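Local coordinates for hypothetical 27.5 kDa protein in SPX19-GCR2 intergenic region (Saccharomyces cerevisiae, PDB 1JZT) that catalyses the epimerization of the S- and R-forms of NAD(P)HX, a hydrated, damaged form of NAD(P)H, so that both epimers can be repaired, at residues A[137-142]-A[170-175]; A[176-181]-A[202-207]. All blocks are in the same frame, centred on the assembly; numbering follows the deposited sequence.

Contact 1: A[137-142]-A[170-175]; sequences VDAIFG and VSVDVP
The carboxylate of D138 meets the hydroxyl of S171 on one face of the two parallel strands. S171 OG donates to D138 OD2 at 2.9 Å and reaches the anti lone pair of that oxygen. CG of D138 lies anti to its own backbone N (chi1 164°), which sends the carboxylate forward along the strand, where OD1 takes a weak bond from I140 N. OD1 also accepts from T176 OG1. The carboxylate is therefore held through both oxygens, in a buried place.

The backbone of D138 pairs with both neighbours of S171. D138 N donates to V170 O at 2.7 Å, coming from above the carbonyl plane. V172 N donates to D138 O at 2.9 Å in a nearly straight bond (171°). V137 packs its CG1 against CG2 of V172 at 3.7 Å, on the sheet face across from D138 and S171. The same CG2 touches A139 CB at 3.9 Å.

Toward the strand ends the two segments part. A water lies 2.9 Å from both D138 O and V174 O and bridges the two carbonyls. Farther on, V174 CG2 rests on the backbone of G142, 3.6 Å from its C atom. D138 is a predicted potassium ligand, and G142 and D173 are predicted to bind NADPHX.

The strands belong to the beta-alpha-beta unit 133-139, 153-163, 169-172 of a Rossmann-like sheet. Strand 60-65 flanks the first strand and strand 194-198 the second. N70 of helix 69-83 touches A139, V172 and D173.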
loop_
_atom_site.group_PDB
_atom_site.type_symbol
_atom_site.label_atom_id
_atom_site.label_comp_id
_atom_site.label_asym_id
_atom_site.label_seq_id
_atom_site.Cartn_x
_atom_site.Cartn_y
_atom_site.Cartn_z
ATOM N N VAL A 137 3.628 -5.715 -4.028
ATOM C CA VAL A 137 2.945 -4.676 -3.279
ATOM C C VAL A 137 3.484 -4.699 -1.860
ATOM O O VAL A 137 3.337 -5.693 -1.128
ATOM C CB VAL A 137 1.421 -4.893 -3.213
ATOM C CG1 VAL A 137 0.787 -3.799 -2.355
ATOM C CG2 VAL A 137 0.832 -4.880 -4.609
ATOM N N ASP A 138 4.105 -3.587 -1.488
ATOM C CA ASP A 138 4.695 -3.404 -0.174
ATOM C C ASP A 138 3.676 -2.804 0.782
ATOM O O ASP A 138 3.480 -1.594 0.805
ATOM C CB ASP A 138 5.919 -2.477 -0.283
ATOM C CG ASP A 138 6.357 -1.924 1.060
ATOM O OD1 ASP A 138 6.227 -2.643 2.081
ATOM O OD2 ASP A 138 6.841 -0.765 1.099
ATOM N N ALA A 139 3.024 -3.661 1.556
ATOM C CA ALA A 139 2.038 -3.219 2.530
ATOM C C ALA A 139 2.492 -3.675 3.920
ATOM O O ALA A 139 1.679 -4.109 4.744
ATOM C CB ALA A 139 0.662 -3.818 2.197
ATOM N N ILE A 140 3.794 -3.586 4.180
ATOM C CA ILE A 140 4.333 -4.010 5.473
ATOM C C ILE A 140 3.993 -3.031 6.594
ATOM O O ILE A 140 3.190 -3.358 7.470
ATOM C CB ILE A 140 5.879 -4.218 5.424
ATOM C CG1 ILE A 140 6.219 -5.473 4.622
ATOM C CG2 ILE A 140 6.431 -4.458 6.825
ATOM C CD1 ILE A 140 5.847 -5.412 3.190
ATOM N N PHE A 141 4.601 -1.846 6.576
ATOM C CA PHE A 141 4.330 -0.837 7.604
ATOM C C PHE A 141 3.924 0.508 7.026
ATOM O O PHE A 141 4.457 0.940 6.005
ATOM C CB PHE A 141 5.549 -0.645 8.520
ATOM C CG PHE A 141 5.821 -1.810 9.419
ATOM C CD1 PHE A 141 4.825 -2.305 10.255
ATOM C CD2 PHE A 141 7.067 -2.425 9.421
ATOM C CE1 PHE A 141 5.065 -3.397 11.081
ATOM C CE2 PHE A 141 7.319 -3.519 10.246
ATOM C CZ PHE A 141 6.314 -4.006 11.074
ATOM N N GLY A 142 2.982 1.162 7.703
ATOM C CA GLY A 142 2.493 2.456 7.270
ATOM C C GLY A 142 3.090 3.646 8.002
ATOM O O GLY A 142 4.115 3.525 8.675
ATOM N N VAL A 170 5.439 -1.673 -5.404
ATOM C CA VAL A 170 4.390 -0.667 -5.243
ATOM C C VAL A 170 4.193 -0.507 -3.736
ATOM O O VAL A 170 3.643 -1.406 -3.089
ATOM C CB VAL A 170 3.048 -1.149 -5.857
ATOM C CG1 VAL A 170 1.963 -0.097 -5.641
ATOM C CG2 VAL A 170 3.229 -1.446 -7.352
ATOM N N SER A 171 4.638 0.621 -3.178
ATOM C CA SER A 171 4.525 0.854 -1.736
ATOM C C SER A 171 3.228 1.521 -1.320
ATOM O O SER A 171 2.834 2.541 -1.886
ATOM C CB SER A 171 5.701 1.703 -1.227
ATOM O OG SER A 171 6.905 0.962 -1.215
ATOM N N VAL A 172 2.581 0.942 -0.311
ATOM C CA VAL A 172 1.324 1.459 0.207
ATOM C C VAL A 172 1.570 2.524 1.275
ATOM O O VAL A 172 2.181 2.258 2.316
ATOM C CB VAL A 172 0.466 0.331 0.823
ATOM C CG1 VAL A 172 -0.878 0.889 1.262
ATOM C CG2 VAL A 172 0.272 -0.783 -0.197
ATOM N N ASP A 173 1.076 3.723 0.984
ATOM C CA ASP A 173 1.170 4.893 1.845
ATOM C C ASP A 173 2.579 5.487 1.928
ATOM O O ASP A 173 2.793 6.638 1.540
ATOM C CB ASP A 173 0.649 4.575 3.247
ATOM C CG ASP A 173 0.360 5.828 4.038
ATOM O OD1 ASP A 173 -0.120 6.804 3.420
ATOM O OD2 ASP A 173 0.596 5.839 5.265
ATOM N N VAL A 174 3.520 4.708 2.449
ATOM C CA VAL A 174 4.918 5.111 2.572
ATOM C C VAL A 174 5.801 3.887 2.338
ATOM O O VAL A 174 5.379 2.754 2.564
ATOM C CB VAL A 174 5.246 5.697 3.982
ATOM C CG1 VAL A 174 4.550 7.027 4.174
ATOM C CG2 VAL A 174 4.830 4.717 5.074
ATOM N N PRO A 175 7.040 4.097 1.856
ATOM C CA PRO A 175 7.952 2.973 1.612
ATOM C C PRO A 175 8.345 2.369 2.957
ATOM O O PRO A 175 8.831 3.079 3.837
ATOM C CB PRO A 175 9.142 3.634 0.911
ATOM C CG PRO A 175 8.527 4.844 0.245
ATOM C CD PRO A 175 7.594 5.350 1.317
HETATM O O HOH W 1 4.337 0.064 3.043
#

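Contact 2: A[176-181]-A[202-207]; sequences TGWDVD and KPCSSH
Two loops at the C-terminal ends of neighbouring parallel strands meet here, one after strand 169-172 and the other after strand 194-198. The second forms a short 3-10 turn, 203-207. One backbone bond joins them: C204 N donates to V180 O at 2.9 Å, from above the carbonyl plane. C204 CB also sits 3.2 Å from D179 O.

W178 brings the benzene end of its indole to the 3-10 turn. Its CZ3 lies 3.5 Å from C204 O, which meets the ring at its edge, in plane. H207 CB comes to the same CZ3 at 4.0 Å. The indole NE1 is held by I190 O. With an alanine here, a gap is likely to open beside C204 and H207, and I190 O would probably be left without its indole donor.

V180 CG1 lies alongside K202 CG at a tight 3.5 Å. The K202 chain bends at chi2 (56°) and chi3 (74°), and its amine turns away to D173 and V200 O. D181 OD1 rests against P203 CG at 3.2 Å, while its OD2 bonds to S9. A water links D181 O to H207 NE2.

Each loop is braced from within. D179 OD1 accepts from D181 N, forming an Asx turn, and also from K182 N. S205 OG and S206 OG bond back to K202 O and P203 O, alongside the 3-10 backbone bonds. Such loops at the C-terminal strand ends are where Rossmann-like folds place their binding sites.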
loop_
_atom_site.group_PDB
_atom_site.type_symbol
_atom_site.label_atom_id
_atom_site.label_comp_id
_atom_site.label_asym_id
_atom_site.label_seq_id
_atom_site.Cartn_x
_atom_site.Cartn_y
_atom_site.Cartn_z
ATOM N N THR A 176 8.124 1.072 3.127
ATOM C CA THR A 176 8.455 0.421 4.390
ATOM C C THR A 176 9.942 0.584 4.716
ATOM O O THR A 176 10.799 0.376 3.861
ATOM C CB THR A 176 8.078 -1.071 4.339
ATOM O OG1 THR A 176 6.656 -1.192 4.190
ATOM C CG2 THR A 176 8.513 -1.782 5.611
ATOM N N GLY A 177 10.244 0.983 5.946
ATOM C CA GLY A 177 11.637 1.153 6.330
ATOM C C GLY A 177 12.137 2.581 6.219
ATOM O O GLY A 177 13.210 2.907 6.736
ATOM N N TRP A 178 11.379 3.437 5.537
ATOM C CA TRP A 178 11.759 4.846 5.394
ATOM C C TRP A 178 11.303 5.606 6.632
ATOM O O TRP A 178 10.337 5.212 7.292
ATOM C CB TRP A 178 11.080 5.478 4.169
ATOM C CG TRP A 178 11.702 5.156 2.840
ATOM C CD1 TRP A 178 12.423 4.044 2.515
ATOM C CD2 TRP A 178 11.594 5.935 1.637
ATOM N NE1 TRP A 178 12.770 4.080 1.181
ATOM C CE2 TRP A 178 12.275 5.228 0.620
ATOM C CE3 TRP A 178 10.988 7.162 1.320
ATOM C CZ2 TRP A 178 12.369 5.704 -0.698
ATOM C CZ3 TRP A 178 11.080 7.639 0.004
ATOM C CH2 TRP A 178 11.769 6.905 -0.987
ATOM N N ASP A 179 11.998 6.692 6.956
ATOM C CA ASP A 179 11.578 7.499 8.088
ATOM C C ASP A 179 10.404 8.292 7.525
ATOM O O ASP A 179 10.571 9.080 6.597
ATOM C CB ASP A 179 12.697 8.439 8.537
ATOM C CG ASP A 179 12.331 9.215 9.785
ATOM O OD1 ASP A 179 11.368 10.008 9.729
ATOM O OD2 ASP A 179 12.993 9.023 10.826
ATOM N N VAL A 180 9.216 8.061 8.075
ATOM C CA VAL A 180 7.997 8.712 7.600
ATOM C C VAL A 180 8.118 10.216 7.403
ATOM O O VAL A 180 7.495 10.770 6.502
ATOM C CB VAL A 180 6.804 8.432 8.552
ATOM C CG1 VAL A 180 5.528 9.053 7.990
ATOM C CG2 VAL A 180 6.623 6.927 8.737
ATOM N N ASP A 181 8.924 10.879 8.228
ATOM C CA ASP A 181 9.082 12.328 8.111
ATOM C C ASP A 181 10.438 12.767 7.572
ATOM O O ASP A 181 10.544 13.808 6.923
ATOM C CB ASP A 181 8.858 13.006 9.465
ATOM C CG ASP A 181 7.443 12.851 9.968
ATOM O OD1 ASP A 181 6.499 13.079 9.182
ATOM O OD2 ASP A 181 7.275 12.515 11.158
ATOM N N LYS A 202 2.962 11.844 3.056
ATOM C CA LYS A 202 3.748 12.173 4.240
ATOM C C LYS A 202 5.060 12.805 3.770
ATOM O O LYS A 202 5.428 12.683 2.597
ATOM C CB LYS A 202 4.021 10.908 5.056
ATOM C CG LYS A 202 3.033 10.673 6.195
ATOM C CD LYS A 202 1.581 10.641 5.713
ATOM C CE LYS A 202 1.281 9.347 4.969
ATOM N NZ LYS A 202 -0.176 9.220 4.642
ATOM N N PRO A 203 5.782 13.483 4.678
ATOM C CA PRO A 203 7.052 14.146 4.361
ATOM C C PRO A 203 8.066 13.300 3.600
ATOM O O PRO A 203 8.768 13.810 2.730
ATOM C CB PRO A 203 7.567 14.571 5.734
ATOM C CG PRO A 203 6.295 14.848 6.482
ATOM C CD PRO A 203 5.463 13.644 6.107
ATOM N N CYS A 204 8.145 12.012 3.917
ATOM C CA CYS A 204 9.105 11.146 3.242
ATOM C C CYS A 204 8.852 11.046 1.734
ATOM O O CYS A 204 9.769 10.736 0.975
ATOM C CB CYS A 204 9.095 9.746 3.868
ATOM S SG CYS A 204 7.585 8.790 3.604
ATOM N N SER A 205 7.622 11.325 1.302
ATOM C CA SER A 205 7.279 11.252 -0.115
ATOM C C SER A 205 8.073 12.233 -0.978
ATOM O O SER A 205 8.234 12.023 -2.180
ATOM C CB SER A 205 5.774 11.498 -0.323
ATOM O OG SER A 205 5.414 12.833 0.000
ATOM N N SER A 206 8.563 13.308 -0.372
ATOM C CA SER A 206 9.330 14.302 -1.118
ATOM C C SER A 206 10.743 13.801 -1.422
ATOM O O SER A 206 11.548 14.519 -2.011
ATOM C CB SER A 206 9.419 15.602 -0.321
ATOM O OG SER A 206 10.223 15.415 0.832
ATOM N N HIS A 207 11.039 12.570 -1.018
ATOM C CA HIS A 207 12.356 11.985 -1.245
ATOM C C HIS A 207 12.404 11.053 -2.447
ATOM O O HIS A 207 13.464 10.531 -2.788
ATOM C CB HIS A 207 12.809 11.224 -0.000
ATOM C CG HIS A 207 13.130 12.111 1.161
ATOM N ND1 HIS A 207 14.412 12.532 1.445
ATOM C CD2 HIS A 207 12.332 12.684 2.092
ATOM C CE1 HIS A 207 14.389 13.324 2.501
ATOM N NE2 HIS A 207 13.139 13.433 2.914
HETATM O O HOH W 2 11.682 14.988 4.749
#

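How the contacts relate
The two contacts follow in series along the chain, and P175 of contact 1 runs straight into T176 of contact 2. Their centres lie 11 Å apart. Two polar links join them. D138 OD1 and T176 OG1 are 2.6 Å apart, a probable hydrogen bond between two predicted potassium ligands. D173 OD1 and K202 NZ form a salt bridge at 2.7 Å, so the 202-207 loop reaches a residue predicted to bind NADPHX. Packing adds to this: V174 CG1 meets C204 SG at 3.6 Å. Contact 1 thus lies at the predicted site itself. Contact 2 lies mostly farther out. Its segments reach the site through K202 and through T176, which does not itself touch 202-207.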